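Local atomic coordinates of positive phenol-degradative gene regulator (Ralstonia sp. E2, PDB entry 5FRX), a protein that probably activates transcription of phenol-degradation genes as a sigma-54-dependent, ATP-binding regulator, with this piece forming its phenol-binding sensor domain. Residues Asp14-Leu19 with Leu101-Gly106; Leu19-Arg24 with Lys83-Gly88; Pro149-Gln154 with Tyr172-Cys177; Gly167-Tyr172 with Ala200-Tyr205. One frame throughout, in Å; residues are numbered along the deposited sequence.

Contact 1 of 4, residues Asp14-Leu19 with Leu101-Gly106; sequences DGLSNL and LHTIEG. With NPO (p-nitrophenol), chain D.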
# COMPACT_ATOMS: atom_id res chain seq x y z
N ASP A 14 0.94 25.96 0.53
CA ASP A 14 -0.36 26.18 1.15
C ASP A 14 -1.28 24.98 0.94
O ASP A 14 -2.21 24.76 1.72
CB ASP A 14 -1.02 27.45 0.60
CG ASP A 14 -2.47 27.59 1.02
OD1 ASP A 14 -2.74 27.54 2.24
OD2 ASP A 14 -3.33 27.75 0.13
N GLY A 15 -1.02 24.21 -0.11
CA GLY A 15 -1.82 23.05 -0.42
C GLY A 15 -1.30 21.79 0.25
O GLY A 15 -1.98 20.77 0.30
N LEU A 16 -0.07 21.86 0.77
CA LEU A 16 0.55 20.73 1.44
C LEU A 16 0.63 20.95 2.94
O LEU A 16 0.34 20.06 3.73
CB LEU A 16 1.94 20.46 0.86
CG LEU A 16 2.03 20.29 -0.66
CD1 LEU A 16 2.54 21.56 -1.31
CD2 LEU A 16 2.92 19.11 -1.01
N SER A 17 1.04 22.16 3.33
CA SER A 17 1.16 22.50 4.74
C SER A 17 -0.19 22.44 5.45
O SER A 17 -0.26 22.10 6.63
CB SER A 17 1.77 23.90 4.90
OG SER A 17 3.12 23.92 4.48
N ASN A 18 -1.25 22.76 4.72
CA ASN A 18 -2.60 22.73 5.27
C ASN A 18 -3.13 21.31 5.42
O ASN A 18 -3.74 20.97 6.44
CB ASN A 18 -3.55 23.57 4.41
CG ASN A 18 -4.97 23.57 4.95
OD1 ASN A 18 -5.25 23.00 6.00
ND2 ASN A 18 -5.87 24.23 4.22
N LEU A 19 -2.91 20.49 4.40
CA LEU A 19 -3.37 19.11 4.41
C LEU A 19 -2.48 18.24 5.29
O LEU A 19 -2.75 17.05 5.48
CB LEU A 19 -3.41 18.55 2.99
CG LEU A 19 -4.64 18.90 2.15
CD1 LEU A 19 -4.35 18.74 0.67
CD2 LEU A 19 -5.83 18.05 2.56
N LEU A 101 -2.67 15.75 -2.01
CA LEU A 101 -2.75 14.49 -1.27
C LEU A 101 -1.97 13.40 -1.99
O LEU A 101 -1.30 12.56 -1.34
CB LEU A 101 -4.21 14.09 -1.06
CG LEU A 101 -4.92 14.96 -0.00
CD1 LEU A 101 -6.42 14.78 0.01
CD2 LEU A 101 -4.34 14.65 1.38
N HIS A 102 -2.02 13.40 -3.30
CA HIS A 102 -1.26 12.46 -4.06
C HIS A 102 0.23 12.60 -3.78
O HIS A 102 0.94 11.64 -3.79
CB HIS A 102 -1.54 12.61 -5.55
CG HIS A 102 -1.60 11.32 -6.30
ND1 HIS A 102 -1.56 11.25 -7.67
CD2 HIS A 102 -1.69 10.04 -5.88
CE1 HIS A 102 -1.64 10.00 -8.05
NE2 HIS A 102 -1.72 9.25 -6.99
N THR A 103 0.68 13.80 -3.52
CA THR A 103 2.11 14.02 -3.25
C THR A 103 2.46 13.58 -1.83
O THR A 103 3.40 12.82 -1.63
CB THR A 103 2.51 15.51 -3.45
OG1 THR A 103 2.18 15.92 -4.79
CG2 THR A 103 3.99 15.71 -3.22
N ILE A 104 1.68 14.02 -0.85
CA ILE A 104 1.86 13.58 0.55
C ILE A 104 1.87 12.06 0.67
O ILE A 104 2.60 11.51 1.49
CB ILE A 104 0.75 14.12 1.46
CG1 ILE A 104 0.51 15.62 1.17
CG2 ILE A 104 1.07 13.86 2.91
CD1 ILE A 104 -0.68 16.25 1.92
N GLU A 105 1.11 11.37 -0.16
CA GLU A 105 1.05 9.91 -0.05
C GLU A 105 2.27 9.22 -0.65
O GLU A 105 2.41 8.00 -0.54
CB GLU A 105 -0.24 9.38 -0.67
CG GLU A 105 -1.43 9.74 0.18
CD GLU A 105 -2.71 9.81 -0.59
OE1 GLU A 105 -2.79 9.24 -1.70
OE2 GLU A 105 -3.65 10.42 -0.05
N GLY A 106 3.13 10.01 -1.28
CA GLY A 106 4.39 9.50 -1.80
C GLY A 106 4.23 8.75 -3.11
O GLY A 106 5.00 7.85 -3.43
C1 NPO D . -5.59 15.13 -9.71
C2 NPO D . -4.69 15.18 -10.75
C3 NPO D . -3.49 14.52 -10.65
C4 NPO D . -3.18 13.80 -9.51
C5 NPO D . -4.07 13.74 -8.46
C6 NPO D . -5.29 14.40 -8.56
OH NPO D . -1.95 13.14 -9.44
N1 NPO D . -6.84 15.80 -9.84
O2 NPO D . -7.86 15.46 -9.00
O3 NPO D . -7.02 16.64 -10.72
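L19 carries the contact, meeting L101 with its branched end and I104 with its stem. It approaches L101 almost perpendicularly and uses both methyls: CD1 rests 3.9 Å from L101 CG, while CD2 lies equally close, 3.9 Å, to L101 CD2. Nearer the backbone, L19 CB is 3.7 Å from I104 CD1. That methyl can reach across because I104 CG1 stands beside its own backbone N (chi1 -46°) and the chain then runs straight on to CD1. L16 adds a looser touch, its CD2 4.2 Å from T103 CG2. Branched aliphatic residues suit this place, since L19, L101 and I104 can interleave there with hydrocarbon meeting only hydrocarbon. The loop leading to strand 23-26 is thereby laid against helix 97-104. E105 N makes the last regular helical bond, to L101 O; a Schellman motif then closes the helix, with G106 N bonded back to T103 O and G106 at a positive phi, which glycine takes easily. T103 turns its CG2 toward the loop and keeps OG1 beside the helix backbone, where it bonds to P99 O. Farther out, M97 and C100 pack on L19, and M27 of the second subunit packs on L16. On another side of the helix H102, stacked on Y157, points into the ligand pocket; its ND1 makes a hydrogen bond of 2.6 Å with OH of p-nitrophenol, and that oxygen lies at the imidazole edge, in its plane. W130 NE1 also bonds to the ligand.

Contact 2 of 4, residues Leu19-Arg24 with Lys83-Gly88; sequences LARRLR and KTMRSG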
# COMPACT_ATOMS: atom_id res chain seq x y z
N LEU A 19 -2.91 20.49 4.40
CA LEU A 19 -3.37 19.11 4.41
C LEU A 19 -2.48 18.24 5.29
O LEU A 19 -2.75 17.05 5.48
CB LEU A 19 -3.41 18.55 2.99
CG LEU A 19 -4.64 18.90 2.15
CD1 LEU A 19 -4.35 18.74 0.67
CD2 LEU A 19 -5.83 18.05 2.56
N ALA A 20 -1.42 18.84 5.83
CA ALA A 20 -0.49 18.12 6.69
C ALA A 20 -1.08 17.91 8.08
O ALA A 20 -0.74 16.95 8.77
CB ALA A 20 0.83 18.87 6.78
N ARG A 21 -1.95 18.83 8.49
CA ARG A 21 -2.59 18.74 9.80
C ARG A 21 -3.50 17.53 9.90
O ARG A 21 -3.71 16.98 10.98
CB ARG A 21 -3.38 20.02 10.10
CG ARG A 21 -2.56 21.30 9.96
CD ARG A 21 -3.19 22.44 10.75
NE ARG A 21 -4.62 22.55 10.50
CZ ARG A 21 -5.16 23.36 9.59
NH1 ARG A 21 -4.37 24.12 8.83
NH2 ARG A 21 -6.47 23.40 9.43
N ARG A 22 -4.04 17.11 8.76
CA ARG A 22 -4.95 15.95 8.71
C ARG A 22 -4.24 14.58 8.75
O ARG A 22 -4.87 13.53 8.67
CB ARG A 22 -5.83 16.04 7.46
CG ARG A 22 -6.45 17.41 7.26
CD ARG A 22 -7.10 17.91 8.56
NE ARG A 22 -8.19 17.04 9.02
CZ ARG A 22 -9.48 17.25 8.75
NH1 ARG A 22 -9.85 18.30 8.01
NH2 ARG A 22 -10.40 16.41 9.21
N LEU A 23 -2.92 14.61 8.88
CA LEU A 23 -2.11 13.39 8.91
C LEU A 23 -1.47 13.19 10.27
O LEU A 23 -0.73 14.05 10.73
CB LEU A 23 -1.03 13.45 7.83
CG LEU A 23 -0.13 12.23 7.69
CD1 LEU A 23 -0.94 10.96 7.54
CD2 LEU A 23 0.77 12.43 6.48
N ARG A 24 -1.74 12.07 10.93
CA ARG A 24 -1.15 11.85 12.24
C ARG A 24 -0.69 10.40 12.40
O ARG A 24 -1.42 9.45 12.09
CB ARG A 24 -2.12 12.22 13.35
CG ARG A 24 -3.18 11.18 13.61
CD ARG A 24 -3.78 11.31 15.01
NE ARG A 24 -4.76 10.26 15.21
CZ ARG A 24 -4.48 9.06 15.70
NH1 ARG A 24 -3.23 8.78 16.06
NH2 ARG A 24 -5.43 8.15 15.83
N LYS A 83 -13.51 17.66 0.72
CA LYS A 83 -14.83 18.31 0.85
C LYS A 83 -15.19 18.76 2.26
O LYS A 83 -16.07 19.62 2.44
CB LYS A 83 -15.93 17.38 0.32
CG LYS A 83 -16.04 17.40 -1.20
CD LYS A 83 -17.25 16.64 -1.74
CE LYS A 83 -17.01 15.14 -1.72
NZ LYS A 83 -17.80 14.49 -2.80
N THR A 84 -14.54 18.20 3.28
CA THR A 84 -14.75 18.67 4.64
C THR A 84 -13.88 19.89 4.92
O THR A 84 -13.97 20.50 5.98
CB THR A 84 -14.45 17.59 5.69
OG1 THR A 84 -13.04 17.42 5.83
CG2 THR A 84 -15.12 16.26 5.31
N MET A 85 -13.02 20.24 3.97
CA MET A 85 -12.18 21.42 4.10
C MET A 85 -12.55 22.46 3.07
O MET A 85 -11.69 23.22 2.62
CB MET A 85 -10.71 21.05 3.95
CG MET A 85 -10.33 19.74 4.59
SD MET A 85 -8.59 19.70 5.04
CE MET A 85 -8.50 21.09 6.17
N ARG A 86 -13.83 22.48 2.67
CA ARG A 86 -14.32 23.42 1.66
C ARG A 86 -14.03 24.87 2.02
O ARG A 86 -13.29 25.55 1.31
CB ARG A 86 -15.82 23.24 1.44
CG ARG A 86 -16.18 22.02 0.64
CD ARG A 86 -17.62 22.09 0.21
NE ARG A 86 -18.05 20.92 -0.57
CZ ARG A 86 -17.94 20.81 -1.89
NH1 ARG A 86 -17.39 21.79 -2.61
NH2 ARG A 86 -18.38 19.72 -2.51
N SER A 87 -14.64 25.33 3.11
CA SER A 87 -14.34 26.65 3.66
C SER A 87 -14.61 27.78 2.67
O SER A 87 -15.72 27.94 2.19
CB SER A 87 -12.88 26.72 4.13
OG SER A 87 -12.48 28.06 4.39
N GLY A 88 -13.56 28.55 2.39
CA GLY A 88 -13.64 29.64 1.44
C GLY A 88 -12.76 29.41 0.22
O GLY A 88 -12.57 30.30 -0.60
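The guanidinium group of R22 meets the thioether of M85, whose methyl CE lies at its edge and in its plane, 3.6 Å from NH1. The sulfur is as close, with M85 SD 3.5 Å from R22 NH1. The two long chains run side by side, pointing opposite ways, which brings the aliphatic part of the arginine into play too: R22 CG is 3.8 Å from M85 SD. R22 folds back to do this, bent at chi2 (-48°) and again at chi3 (-62°), whereas M85 stays extended until chi3 (60°) turns CE aside. A methionine fits here because its polarisable, flexible end can follow both a charged plane and a hydrocarbon neighbour; the latter is L19, whose CD2 lies 4.1 Å from the same sulfur. T84 OG1 stands 4.0 Å from R22 NH1, too far for a bond, and is occupied by L81 O. The backbone O of M85 accepts a hydrogen bond from H89 ND1. An arginine at this partly exposed position can cover an apolar chain while its charge stays near the surface. Both backbones bend through type I beta turns, A20 to L23 and K83 to R86. The first, closed by L23 N to A20 O at 3.2 Å, leads into strand 23-26, an outer strand of the three-stranded antiparallel sheet, and the contact joins it to the turn after the long helix 44-83.

Contact 3 of 4, residues Pro149-Gln154 with Tyr172-Cys177; sequences PVCWMQ and YRELEC. With ZN (zinc ion), chain C; NPO (p-nitrophenol), chain D.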
# COMPACT_ATOMS: atom_id res chain seq x y z
N PRO A 149 1.41 3.48 -21.40
CA PRO A 149 1.45 4.03 -20.03
C PRO A 149 1.07 3.02 -18.95
O PRO A 149 0.18 2.19 -19.16
CB PRO A 149 0.44 5.17 -20.09
CG PRO A 149 0.51 5.65 -21.49
CD PRO A 149 0.72 4.40 -22.33
N VAL A 150 1.73 3.11 -17.79
CA VAL A 150 1.66 2.06 -16.76
C VAL A 150 1.16 2.54 -15.39
O VAL A 150 0.82 1.72 -14.52
CB VAL A 150 3.06 1.38 -16.58
CG1 VAL A 150 3.34 0.45 -17.75
CG2 VAL A 150 4.15 2.43 -16.50
N CYS A 151 1.09 3.85 -15.20
CA CYS A 151 0.57 4.44 -13.96
C CYS A 151 -0.95 4.27 -13.81
O CYS A 151 -1.72 5.23 -13.75
CB CYS A 151 0.99 5.90 -13.89
SG CYS A 151 2.81 6.08 -14.12
N TRP A 152 -1.37 3.02 -13.73
CA TRP A 152 -2.77 2.66 -13.67
C TRP A 152 -3.44 3.14 -12.39
O TRP A 152 -4.49 3.82 -12.42
CB TRP A 152 -2.90 1.14 -13.80
CG TRP A 152 -2.24 0.58 -15.05
CD1 TRP A 152 -2.02 1.23 -16.24
CD2 TRP A 152 -1.74 -0.76 -15.23
NE1 TRP A 152 -1.42 0.38 -17.14
CE2 TRP A 152 -1.24 -0.84 -16.55
CE3 TRP A 152 -1.67 -1.88 -14.41
CZ2 TRP A 152 -0.66 -2.01 -17.06
CZ3 TRP A 152 -1.10 -3.04 -14.92
CH2 TRP A 152 -0.60 -3.09 -16.23
N MET A 153 -2.84 2.78 -11.26
CA MET A 153 -3.32 3.20 -9.94
C MET A 153 -3.28 4.72 -9.81
O MET A 153 -4.18 5.32 -9.24
CB MET A 153 -2.49 2.53 -8.84
CG MET A 153 -3.03 2.70 -7.43
SD MET A 153 -1.76 2.10 -6.25
CE MET A 153 -1.50 0.46 -6.87
N GLN A 154 -2.25 5.35 -10.35
CA GLN A 154 -2.15 6.80 -10.27
C GLN A 154 -3.22 7.50 -11.09
O GLN A 154 -3.72 8.54 -10.71
CB GLN A 154 -0.77 7.26 -10.71
CG GLN A 154 0.34 6.65 -9.89
CD GLN A 154 1.71 7.10 -10.35
OE1 GLN A 154 2.73 6.59 -9.88
NE2 GLN A 154 1.75 8.05 -11.26
N TYR A 172 -9.33 10.35 -16.78
CA TYR A 172 -8.00 10.81 -17.19
C TYR A 172 -7.29 9.78 -18.06
O TYR A 172 -7.53 8.58 -17.94
CB TYR A 172 -7.10 11.10 -16.00
CG TYR A 172 -7.45 12.28 -15.13
CD1 TYR A 172 -8.59 12.28 -14.33
CD2 TYR A 172 -6.61 13.37 -15.06
CE1 TYR A 172 -8.89 13.35 -13.52
CE2 TYR A 172 -6.90 14.44 -14.26
CZ TYR A 172 -8.03 14.42 -13.48
OH TYR A 172 -8.30 15.49 -12.67
N ARG A 173 -6.41 10.27 -18.93
CA ARG A 173 -5.47 9.41 -19.64
C ARG A 173 -4.09 10.00 -19.54
O ARG A 173 -3.93 11.23 -19.53
CB ARG A 173 -5.86 9.26 -21.10
CG ARG A 173 -7.30 8.86 -21.32
CD ARG A 173 -7.45 8.17 -22.66
NE ARG A 173 -6.84 6.84 -22.61
CZ ARG A 173 -7.54 5.72 -22.52
NH1 ARG A 173 -8.87 5.76 -22.47
NH2 ARG A 173 -6.90 4.55 -22.47
N GLU A 174 -3.09 9.13 -19.42
CA GLU A 174 -1.69 9.52 -19.51
C GLU A 174 -1.36 9.78 -20.97
O GLU A 174 -1.55 8.92 -21.81
CB GLU A 174 -0.76 8.43 -18.97
CG GLU A 174 -0.78 8.21 -17.47
CD GLU A 174 0.39 7.35 -17.00
OE1 GLU A 174 1.50 7.89 -16.79
OE2 GLU A 174 0.20 6.13 -16.84
N LEU A 175 -0.89 10.98 -21.27
CA LEU A 175 -0.48 11.30 -22.63
C LEU A 175 0.95 10.84 -22.90
O LEU A 175 1.26 10.32 -23.97
CB LEU A 175 -0.62 12.80 -22.88
CG LEU A 175 -1.97 13.39 -22.45
CD1 LEU A 175 -2.18 14.79 -23.04
CD2 LEU A 175 -3.13 12.46 -22.83
N GLU A 176 1.82 11.04 -21.91
CA GLU A 176 3.20 10.57 -21.96
C GLU A 176 3.52 9.91 -20.62
O GLU A 176 2.96 10.30 -19.58
CB GLU A 176 4.17 11.72 -22.26
CG GLU A 176 3.67 12.73 -23.30
CD GLU A 176 4.03 12.37 -24.74
OE1 GLU A 176 4.49 11.23 -24.99
OE2 GLU A 176 3.87 13.24 -25.63
N CYS A 177 4.39 8.90 -20.62
CA CYS A 177 4.61 8.12 -19.42
C CYS A 177 6.06 7.68 -19.25
O CYS A 177 6.68 7.18 -20.19
CB CYS A 177 3.68 6.90 -19.43
SG CYS A 177 3.85 5.76 -18.00
ZN ZN C . 3.20 7.23 -16.10
C1 NPO D . -5.59 15.13 -9.71
C2 NPO D . -4.69 15.18 -10.75
C3 NPO D . -3.49 14.52 -10.65
C4 NPO D . -3.18 13.80 -9.51
C5 NPO D . -4.07 13.74 -8.46
C6 NPO D . -5.29 14.40 -8.56
OH NPO D . -1.95 13.14 -9.44
N1 NPO D . -6.84 15.80 -9.84
O2 NPO D . -7.86 15.46 -9.00
O3 NPO D . -7.02 16.64 -10.72
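The backbones come closest at P149 and C177, whose CA atoms are 5.2 Å apart, where the loop entering helix 152-166 passes the end of strand 170-176. Between them they supply three of the four ligands of the zinc site of the V4R domain: C151 SG, E174 OE1 (1.9 Å from the zinc) and C177 SG; C185 completes it. Soft cysteine sulfurs suit zinc, and a site with three of them is consistent with a structural role; the glutamate brings one oxygen into the set. C151 sits at the N-cap position of its helix and at the centre of an inverse gamma turn, so its sulfur is held on a sharply bent piece of chain. The second shell steadies the ligands. V150 N donates to C177 SG at 3.4 Å with a nearly straight N-H (160°), a bond that would draw some charge off the sulfur. E174 OE2, the oxygen that does not take the zinc, receives a weak bond from C151 N at 2.9 Å, so one carboxylate spans metal and backbone. C177 SG swings anti to its backbone N (chi1 178°), toward the metal. P149, rigid and apolar, lies alongside E174 and sets its CB 3.7 Å from C177 CB. Its carbonyl is used as well: W152 NE1 reaches P149 O at 3.1 Å, in the carbonyl plane and on a lone pair, with the oxygen 25° out of the indole plane.

Contact 4 of 4, residues Gly167-Tyr172 with Ala200-Tyr205; sequences GKTILY and AELALY. With NPO (p-nitrophenol), chain D.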
# COMPACT_ATOMS: atom_id res chain seq x y z
N GLY A 167 -19.03 15.48 -8.61
CA GLY A 167 -20.22 14.67 -8.69
C GLY A 167 -20.56 14.24 -10.11
O GLY A 167 -21.73 14.00 -10.43
N LYS A 168 -19.55 14.14 -10.97
CA LYS A 168 -19.73 13.57 -12.31
C LYS A 168 -18.44 12.97 -12.80
O LYS A 168 -17.36 13.42 -12.44
CB LYS A 168 -20.22 14.63 -13.30
CG LYS A 168 -19.38 15.91 -13.33
CD LYS A 168 -20.04 16.97 -14.23
CE LYS A 168 -20.19 16.51 -15.68
NZ LYS A 168 -21.38 17.14 -16.35
N THR A 169 -18.54 11.94 -13.64
CA THR A 169 -17.37 11.19 -14.10
C THR A 169 -16.33 12.00 -14.89
O THR A 169 -16.62 12.54 -15.96
CB THR A 169 -17.81 10.01 -14.96
OG1 THR A 169 -18.63 9.14 -14.18
CG2 THR A 169 -16.60 9.24 -15.44
N ILE A 170 -15.12 12.09 -14.36
CA ILE A 170 -14.01 12.72 -15.08
C ILE A 170 -12.90 11.71 -15.32
O ILE A 170 -12.14 11.38 -14.41
CB ILE A 170 -13.46 13.92 -14.30
CG1 ILE A 170 -14.58 14.93 -14.03
CG2 ILE A 170 -12.32 14.57 -15.07
CD1 ILE A 170 -15.48 15.17 -15.23
N LEU A 171 -12.80 11.21 -16.55
CA LEU A 171 -11.75 10.24 -16.87
C LEU A 171 -10.44 10.94 -17.19
O LEU A 171 -10.44 12.01 -17.80
CB LEU A 171 -12.15 9.35 -18.04
CG LEU A 171 -13.44 8.55 -17.96
CD1 LEU A 171 -13.61 7.75 -19.24
CD2 LEU A 171 -13.46 7.63 -16.76
N TYR A 172 -9.33 10.35 -16.78
CA TYR A 172 -8.00 10.81 -17.19
C TYR A 172 -7.29 9.78 -18.06
O TYR A 172 -7.53 8.58 -17.94
CB TYR A 172 -7.10 11.10 -16.00
CG TYR A 172 -7.45 12.28 -15.13
CD1 TYR A 172 -8.59 12.28 -14.33
CD2 TYR A 172 -6.61 13.37 -15.06
CE1 TYR A 172 -8.89 13.35 -13.52
CE2 TYR A 172 -6.90 14.44 -14.26
CZ TYR A 172 -8.03 14.42 -13.48
OH TYR A 172 -8.30 15.49 -12.67
N ALA A 200 -15.38 3.13 -23.07
CA ALA A 200 -14.62 1.93 -22.80
C ALA A 200 -13.50 2.17 -21.79
O ALA A 200 -12.90 1.23 -21.28
CB ALA A 200 -14.06 1.37 -24.10
N GLU A 201 -13.20 3.44 -21.51
CA GLU A 201 -12.29 3.75 -20.41
C GLU A 201 -13.03 3.45 -19.11
O GLU A 201 -12.49 2.81 -18.21
CB GLU A 201 -11.84 5.20 -20.46
CG GLU A 201 -11.10 5.67 -19.22
CD GLU A 201 -9.62 5.36 -19.27
OE1 GLU A 201 -9.18 4.77 -20.28
OE2 GLU A 201 -8.90 5.73 -18.31
N LEU A 202 -14.27 3.91 -19.06
CA LEU A 202 -15.17 3.71 -17.92
C LEU A 202 -15.39 2.24 -17.62
O LEU A 202 -15.62 1.86 -16.47
CB LEU A 202 -16.52 4.38 -18.18
CG LEU A 202 -17.50 4.29 -17.01
CD1 LEU A 202 -17.00 5.13 -15.85
CD2 LEU A 202 -18.88 4.74 -17.43
N ALA A 203 -15.35 1.42 -18.66
CA ALA A 203 -15.50 -0.01 -18.50
C ALA A 203 -14.39 -0.59 -17.63
O ALA A 203 -14.59 -1.60 -16.93
CB ALA A 203 -15.52 -0.69 -19.85
N LEU A 204 -13.21 0.03 -17.66
CA LEU A 204 -12.10 -0.49 -16.88
C LEU A 204 -12.38 -0.33 -15.38
O LEU A 204 -11.79 -1.02 -14.56
CB LEU A 204 -10.79 0.19 -17.27
CG LEU A 204 -10.32 -0.03 -18.72
CD1 LEU A 204 -9.12 0.87 -19.04
CD2 LEU A 204 -9.97 -1.48 -18.98
N TYR A 205 -13.29 0.58 -15.03
CA TYR A 205 -13.50 0.91 -13.63
C TYR A 205 -14.57 0.05 -12.96
O TYR A 205 -15.01 0.37 -11.86
CB TYR A 205 -13.83 2.39 -13.49
CG TYR A 205 -12.62 3.29 -13.71
CD1 TYR A 205 -11.76 3.59 -12.67
CD2 TYR A 205 -12.33 3.81 -14.97
CE1 TYR A 205 -10.65 4.39 -12.86
CE2 TYR A 205 -11.22 4.62 -15.17
CZ TYR A 205 -10.38 4.90 -14.12
OH TYR A 205 -9.28 5.70 -14.30
C1 NPO D . -5.59 15.13 -9.71
C2 NPO D . -4.69 15.18 -10.75
C3 NPO D . -3.49 14.52 -10.65
C4 NPO D . -3.18 13.80 -9.51
C5 NPO D . -4.07 13.74 -8.46
C6 NPO D . -5.29 14.40 -8.56
OH NPO D . -1.95 13.14 -9.44
N1 NPO D . -6.84 15.80 -9.84
O2 NPO D . -7.86 15.46 -9.00
O3 NPO D . -7.02 16.64 -10.72
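Y172, whose backbone O meets E201 across the contact, has its OH held from several directions: T162 OG1 is hydrogen-bonded to it, Y124 OH more weakly, and O3 of p-nitrophenol lies 2.6 Å from it in a weak bond whose proton is not settled. At the other end of the residue, Y172 O stands 3.2 Å from E201 OE2. Two acceptors cannot bond to each other; the carboxylate finds its partner in R173 NH1, which forms a salt bridge to OE1 and another to D197. E201 can serve both neighbours because its CG lies anti to the backbone N (chi1 169°) and the chain then bends at chi2 (86°), laying the CH2 groups along the strand before the acid turns off. L171 uses that hydrocarbon stem. Its CD1 lies about 3.3 Å from both E201 CB and CG, tighter than usual for carbons, a detail that may owe something to the model. The two chains overlap head to tail, as do L171 and Y205, where L171 CD2 reaches Y205 CE2 at 4.1 Å. T169 CG2 meets L202 CD1 at 4.1 Å. Strand 170-176, an edge strand of the four-stranded antiparallel sheet, is thus covered by the end of helix 198-202. Leucine suits this face, while the ring end of Y172 leads away from the helix toward p-nitrophenol. Y205 OH bonds to T159 OG1. An acid next to a carbonyl oxygen would be costly alone; the salt bridge to R173 probably offsets that and is consistent with an ionised E201 in a buried place.

Overall arrangement
Contacts 1, 3 and 4 are buried, whereas contact 2 is a surface contact, nested along the chain within the loop that contact 1 closes and sharing L19 with it. Contact 1 is purely apolar against helix 97-104, while contact 2 sets an arginine and a leucine on a methionine after helix 44-83. Contacts 3 and 4 both use strand 170-176 and share Y172; they touch through the salt bridge from R173 to E201. Their chemistry parts there: contact 3 is organised by zinc, contact 4 by aliphatic packing around a buried, salt-bridged carboxylate. Contacts 1 and 3, with centres about 21 Å apart, still meet where H102 packs on Q154, near the p-nitrophenol that H102 and Y172 approach from different contacts.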